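Local atomic coordinates of Lys-gingipain catalytic subunit (Porphyromonas gingivalis, PDB entry 6I9A), a protein that cleaves proteins after lysine residues as a secreted cysteine protease of family C25, degrading host substrates such as haemoglobin, collagen and immunoglobulins. Residues A[33-38]-A[360-365]; A[137-142]-A[272-277]. One frame throughout, in Å; residues are numbered along the deposited sequence.

Contact 1. Residues A[33-38]-A[360-365]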
loop_
_atom_site.group_PDB
_atom_site.type_symbol
_atom_site.label_atom_id
_atom_site.label_comp_id
_atom_site.label_asym_id
_atom_site.label_seq_id
_atom_site.Cartn_x
_atom_site.Cartn_y
_atom_site.Cartn_z
ATOM N N THR A 33 6.192 -14.211 -8.893
ATOM C CA THR A 33 6.832 -15.359 -8.228
ATOM C C THR A 33 6.850 -15.134 -6.721
ATOM O O THR A 33 6.466 -15.993 -5.932
ATOM C CB THR A 33 8.222 -15.597 -8.774
ATOM O OG1 THR A 33 8.104 -15.963 -10.156
ATOM C CG2 THR A 33 8.993 -16.656 -7.993
ATOM N N TRP A 34 7.337 -13.951 -6.298
ATOM C CA TRP A 34 7.411 -13.630 -4.861
ATOM C C TRP A 34 6.033 -13.553 -4.212
ATOM O O TRP A 34 5.840 -14.066 -3.119
ATOM C CB TRP A 34 8.206 -12.351 -4.659
ATOM C CG TRP A 34 8.100 -11.756 -3.292
ATOM C CD1 TRP A 34 7.583 -10.520 -3.009
ATOM C CD2 TRP A 34 8.423 -12.352 -2.025
ATOM N NE1 TRP A 34 7.648 -10.270 -1.669
ATOM C CE2 TRP A 34 8.145 -11.383 -1.032
ATOM C CE3 TRP A 34 8.962 -13.600 -1.628
ATOM C CZ2 TRP A 34 8.354 -11.630 0.324
ATOM C CZ3 TRP A 34 9.146 -13.837 -0.280
ATOM C CH2 TRP A 34 8.867 -12.864 0.678
ATOM N N LYS A 35 5.041 -12.919 -4.886
ATOM C CA LYS A 35 3.712 -12.851 -4.287
ATOM C C LYS A 35 3.132 -14.251 -4.082
ATOM O O LYS A 35 2.537 -14.529 -3.056
ATOM C CB LYS A 35 2.768 -11.998 -5.138
ATOM C CG LYS A 35 3.171 -10.510 -5.209
ATOM C CD LYS A 35 3.393 -9.818 -3.832
ATOM C CE LYS A 35 3.604 -8.348 -4.065
ATOM N NZ LYS A 35 3.768 -7.575 -2.817
ATOM N N ALA A 36 3.363 -15.185 -5.052
ATOM C CA ALA A 36 2.875 -16.579 -4.851
ATOM C C ALA A 36 3.633 -17.208 -3.686
ATOM O O ALA A 36 3.035 -17.855 -2.812
ATOM C CB ALA A 36 3.097 -17.401 -6.112
ATOM N N GLN A 37 4.961 -17.000 -3.627
ATOM C CA GLN A 37 5.758 -17.593 -2.558
ATOM C C GLN A 37 5.317 -17.144 -1.170
ATOM O O GLN A 37 5.367 -17.928 -0.206
ATOM C CB GLN A 37 7.248 -17.263 -2.765
ATOM C CG GLN A 37 7.828 -18.047 -3.922
ATOM C CD GLN A 37 9.199 -17.563 -4.318
ATOM O OE1 GLN A 37 9.587 -16.425 -4.062
ATOM N NE2 GLN A 37 9.969 -18.451 -4.972
ATOM N N LYS A 38 4.896 -15.876 -1.040
ATOM C CA LYS A 38 4.481 -15.396 0.269
ATOM C C LYS A 38 2.991 -15.687 0.549
ATOM O O LYS A 38 2.480 -15.292 1.593
ATOM C CB LYS A 38 4.801 -13.907 0.453
ATOM C CG LYS A 38 3.878 -12.974 -0.361
ATOM C CD LYS A 38 4.469 -11.562 -0.559
ATOM C CE LYS A 38 4.818 -10.837 0.735
ATOM N NZ LYS A 38 3.614 -10.502 1.571
ATOM N N LEU A 360 -0.008 4.343 -6.036
ATOM C CA LEU A 360 0.912 4.068 -7.157
ATOM C C LEU A 360 2.067 3.248 -6.570
ATOM O O LEU A 360 2.505 3.476 -5.433
ATOM C CB LEU A 360 1.411 5.361 -7.801
ATOM C CG LEU A 360 0.296 6.099 -8.564
ATOM C CD1 LEU A 360 0.624 7.583 -8.748
ATOM C CD2 LEU A 360 0.076 5.435 -9.935
ATOM N N GLY A 361 2.529 2.253 -7.327
ATOM C CA GLY A 361 3.431 1.269 -6.743
ATOM C C GLY A 361 2.624 0.192 -6.020
ATOM O O GLY A 361 1.451 -0.029 -6.336
ATOM N N ASP A 362 3.245 -0.549 -5.101
ATOM C CA ASP A 362 2.643 -1.786 -4.614
ATOM C C ASP A 362 1.897 -1.586 -3.304
ATOM O O ASP A 362 2.470 -1.513 -2.206
ATOM C CB ASP A 362 3.748 -2.839 -4.472
ATOM C CG ASP A 362 3.217 -4.226 -4.115
ATOM O OD1 ASP A 362 2.000 -4.343 -3.820
ATOM O OD2 ASP A 362 4.013 -5.199 -4.176
ATOM N N GLY A 363 0.573 -1.542 -3.419
ATOM C CA GLY A 363 -0.311 -1.361 -2.282
ATOM C C GLY A 363 -0.462 -2.566 -1.374
ATOM O O GLY A 363 -0.983 -2.469 -0.251
ATOM N N SER A 364 0.039 -3.738 -1.835
ATOM C CA SER A 364 -0.036 -4.967 -1.033
ATOM C C SER A 364 1.111 -5.121 -0.056
ATOM O O SER A 364 1.108 -6.048 0.746
ATOM C CB SER A 364 -0.156 -6.208 -1.917
ATOM O OG SER A 364 1.068 -6.520 -2.569
ATOM N N VAL A 365 2.102 -4.216 -0.095
ATOM C CA VAL A 365 3.210 -4.264 0.886
ATOM C C VAL A 365 2.631 -3.996 2.268
ATOM O O VAL A 365 1.738 -3.134 2.453
ATOM C CB VAL A 365 4.273 -3.207 0.517
ATOM C CG1 VAL A 365 5.314 -3.050 1.637
ATOM C CG2 VAL A 365 4.956 -3.547 -0.806
HETATM O O HOH W 1 2.754 -8.259 -0.079
#
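Lys-35, on the last turns of helix 25-37, and Asp-362, just past strand 357-361, approach from opposite directions and join in a salt bridge, NZ to OD2 at 2.7 Å. The ammonium group meets OD2 on its syn side, 21° out of the carboxylate plane. A second bond runs from Lys-35 NZ to Ser-364 OG at 2.9 Å. That hydroxyl donates a hydrogen bond to Asp-362 OD1, 2.7 Å from OG; chi1 of 73° sets OG between the backbone N and the carbonyl carbon, facing both the lysine and OD1. The backbone N of Ser-364 also donates to OD1, closing an Asx turn within the type I turn 362-365; two donors on one oxygen hold the carboxylate's rotation. Long side chains span the gap, since the nearest CA atoms, of Lys-35 and Ser-364, are 9.3 Å apart. This compact polar cluster gives way to a looser, water-mediated side. One water accepts from Lys-35 NZ (3.0 Å to its oxygen) and Lys-38 NZ (2.9 Å) and donates to Ser-364 O, so Lys-38 reaches the turn only through it. The buried charges are shared further: Glu-140 forms a second salt bridge with Lys-35, and Trp-31 NE1 donates to Asp-362 OD2. The cluster lies among helix 126-141 and strands 40-46 and 117-121, with Phe-40 and Leu-42 against Lys-35 and Phe-119 against Asp-362 and Ser-364.

Contact 2. Residues A[137-142]-A[272-277]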
loop_
_atom_site.group_PDB
_atom_site.type_symbol
_atom_site.label_atom_id
_atom_site.label_comp_id
_atom_site.label_asym_id
_atom_site.label_seq_id
_atom_site.Cartn_x
_atom_site.Cartn_y
_atom_site.Cartn_z
ATOM N N LEU A 137 10.788 -5.949 -3.764
ATOM C CA LEU A 137 11.395 -7.224 -3.371
ATOM C C LEU A 137 12.411 -7.004 -2.250
ATOM O O LEU A 137 12.442 -7.767 -1.280
ATOM C CB LEU A 137 12.089 -7.883 -4.586
ATOM C CG LEU A 137 11.155 -8.422 -5.674
ATOM C CD1 LEU A 137 11.936 -8.929 -6.871
ATOM C CD2 LEU A 137 10.318 -9.571 -5.109
ATOM N N MET A 138 13.255 -5.970 -2.381
ATOM C CA MET A 138 14.239 -5.738 -1.325
ATOM C C MET A 138 13.551 -5.401 -0.015
ATOM O O MET A 138 13.916 -5.881 1.062
ATOM C CB MET A 138 15.185 -4.606 -1.720
ATOM C CG MET A 138 16.092 -4.244 -0.559
ATOM S SD MET A 138 17.573 -3.318 -0.988
ATOM C CE MET A 138 18.552 -4.677 -1.728
ATOM N N TYR A 139 12.480 -4.580 -0.097
ATOM C CA TYR A 139 11.805 -4.177 1.123
ATOM C C TYR A 139 11.087 -5.347 1.792
ATOM O O TYR A 139 11.244 -5.600 3.001
ATOM C CB TYR A 139 10.794 -3.052 0.791
ATOM C CG TYR A 139 10.146 -2.468 2.030
ATOM C CD1 TYR A 139 10.759 -1.422 2.735
ATOM C CD2 TYR A 139 8.930 -2.961 2.507
ATOM C CE1 TYR A 139 10.186 -0.898 3.867
ATOM C CE2 TYR A 139 8.342 -2.432 3.647
ATOM C CZ TYR A 139 8.955 -1.380 4.299
ATOM O OH TYR A 139 8.358 -0.843 5.409
ATOM N N GLU A 140 10.313 -6.116 1.012
ATOM C CA GLU A 140 9.497 -7.206 1.571
ATOM C C GLU A 140 10.314 -8.432 1.991
ATOM O O GLU A 140 9.935 -9.124 2.939
ATOM C CB GLU A 140 8.427 -7.651 0.565
ATOM C CG GLU A 140 7.416 -6.562 0.251
ATOM C CD GLU A 140 6.160 -7.188 -0.328
ATOM O OE1 GLU A 140 6.243 -7.857 -1.381
ATOM O OE2 GLU A 140 5.065 -6.984 0.249
ATOM N N LYS A 141 11.404 -8.708 1.264
ATOM C CA LYS A 141 12.301 -9.810 1.634
ATOM C C LYS A 141 13.313 -9.338 2.670
ATOM O O LYS A 141 14.056 -10.169 3.233
ATOM C CB LYS A 141 13.051 -10.337 0.417
ATOM C CG LYS A 141 12.100 -11.009 -0.572
ATOM C CD LYS A 141 12.945 -11.602 -1.703
ATOM C CE LYS A 141 12.151 -12.449 -2.650
ATOM N NZ LYS A 141 13.096 -13.292 -3.478
ATOM N N ALA A 142 13.342 -8.006 2.961
ATOM C CA ALA A 142 14.245 -7.414 3.955
ATOM C C ALA A 142 15.694 -7.786 3.707
ATOM O O ALA A 142 16.422 -8.171 4.613
ATOM C CB ALA A 142 13.822 -7.777 5.378
ATOM N N GLY A 272 14.168 6.567 -4.359
ATOM C CA GLY A 272 12.739 6.868 -4.229
ATOM C C GLY A 272 11.980 5.827 -3.412
ATOM O O GLY A 272 12.474 5.263 -2.419
ATOM N N ALA A 273 10.705 5.637 -3.813
ATOM C CA ALA A 273 9.718 4.887 -3.035
ATOM C C ALA A 273 9.380 3.532 -3.617
ATOM O O ALA A 273 9.476 3.340 -4.832
ATOM C CB ALA A 273 8.412 5.743 -3.025
ATOM N N TYR A 274 8.860 2.634 -2.759
ATOM C CA TYR A 274 8.239 1.404 -3.274
ATOM C C TYR A 274 6.722 1.573 -3.462
ATOM O O TYR A 274 6.105 0.791 -4.188
ATOM C CB TYR A 274 8.532 0.210 -2.352
ATOM C CG TYR A 274 7.973 0.346 -0.959
ATOM C CD1 TYR A 274 6.620 0.117 -0.706
ATOM C CD2 TYR A 274 8.779 0.741 0.109
ATOM C CE1 TYR A 274 6.101 0.222 0.584
ATOM C CE2 TYR A 274 8.261 0.857 1.408
ATOM C CZ TYR A 274 6.913 0.642 1.625
ATOM O OH TYR A 274 6.358 0.727 2.869
ATOM N N ALA A 275 6.126 2.623 -2.875
ATOM C CA ALA A 275 4.697 2.912 -3.035
ATOM C C ALA A 275 4.509 4.369 -2.675
ATOM O O ALA A 275 5.248 4.960 -1.878
ATOM C CB ALA A 275 3.848 2.031 -2.142
ATOM N N TYR A 276 3.445 4.934 -3.256
ATOM C CA TYR A 276 3.035 6.342 -3.040
ATOM C C TYR A 276 1.554 6.395 -2.899
ATOM O O TYR A 276 0.819 5.774 -3.668
ATOM C CB TYR A 276 3.465 7.191 -4.239
ATOM C CG TYR A 276 3.185 8.667 -4.026
ATOM C CD1 TYR A 276 3.951 9.417 -3.138
ATOM C CD2 TYR A 276 2.134 9.301 -4.684
ATOM C CE1 TYR A 276 3.706 10.777 -2.931
ATOM C CE2 TYR A 276 1.889 10.673 -4.489
ATOM C CZ TYR A 276 2.680 11.395 -3.603
ATOM O OH TYR A 276 2.468 12.721 -3.364
ATOM N N ILE A 277 1.099 7.159 -1.896
ATOM C CA ILE A 277 -0.330 7.471 -1.772
ATOM C C ILE A 277 -0.502 8.967 -2.008
ATOM O O ILE A 277 0.198 9.771 -1.364
ATOM C CB ILE A 277 -0.874 7.118 -0.355
ATOM C CG1 ILE A 277 -0.833 5.587 -0.156
ATOM C CG2 ILE A 277 -2.316 7.637 -0.222
ATOM C CD1 ILE A 277 -0.971 5.181 1.316
#
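Tyr-139 and Tyr-274 bring helix 126-141 to a corner of the chain, their CA atoms 7.9 Å apart and the strand running on from 275 into the mixed sheet. The setting is an alpha/beta fold of family C25, and the helix ends here in a Schellman motif: Ala-142, with positive phi (53°), is its C-prime residue, and Thr-143 N returns to Met-138 O while Ala-142 N bonds weakly to Tyr-139 O. One turn before that end, Tyr-139 leaves the helix toward segment 272-277, with CG anti to the backbone N (chi1 -174°). Tyr-274 leaves the corner with its CG lodged between the backbone N and the carbonyl carbon, and its ring comes over the other's face. The centroids are 4.3 Å apart and the planes meet at 32°, an oblique aromatic pair that is neither a parallel stack nor an edge-to-face arrangement. The overlap is unequal. Tyr-274 CE2 stands 3.5 Å above the plane of the Tyr-139 ring, over its centre, whereas Tyr-139 CD2 lies above the Tyr-274 ring displaced toward the rim. The ring carbons overlap and the phenol ends lie alongside, Tyr-274 OH being 3.6 Å from Tyr-139 CZ; both tyrosines are buried.

Further aromatic and aliphatic groups extend the pair into the core: Tyr-368 brings its ring to Tyr-139, and Leu-243 and Val-325 pack against Tyr-274. The backbone at the corner is bonded too, Tyr-274 pairing with Phe-242 and Asp-362, while Lys-135 NZ of the same helix donates to Ala-273 O. The shortest approach between the two rings is made by Tyr-139 CE1 and Tyr-274 CE2, 3.6 Å apart.

Overall arrangement
Contacts 1 and 2 illustrate how two helices can pack on neighbouring strands of one sheet through different chemistry, polar in the first and aromatic in the second. Their centres are 10 Å apart, and between strands 357-361 and 273-279 Leu-360 O lies 2.8 Å from Tyr-276 N, a probable hydrogen bond. Helix 126-141 also reaches contact 1 through Glu-140, which pairs with Lys-35 and whose OE1 is 2.8 Å from Trp-34 NE1. Both contacts lie away from the nucleophile Cys-249, His-216, the probable proton donor, the inhibitor KYT-36 and the metal sites; the Tyr-139 side chain is about 12 Å from a sodium ion, and that of Lys-35 about 8 Å from a bound HEPES buffer molecule.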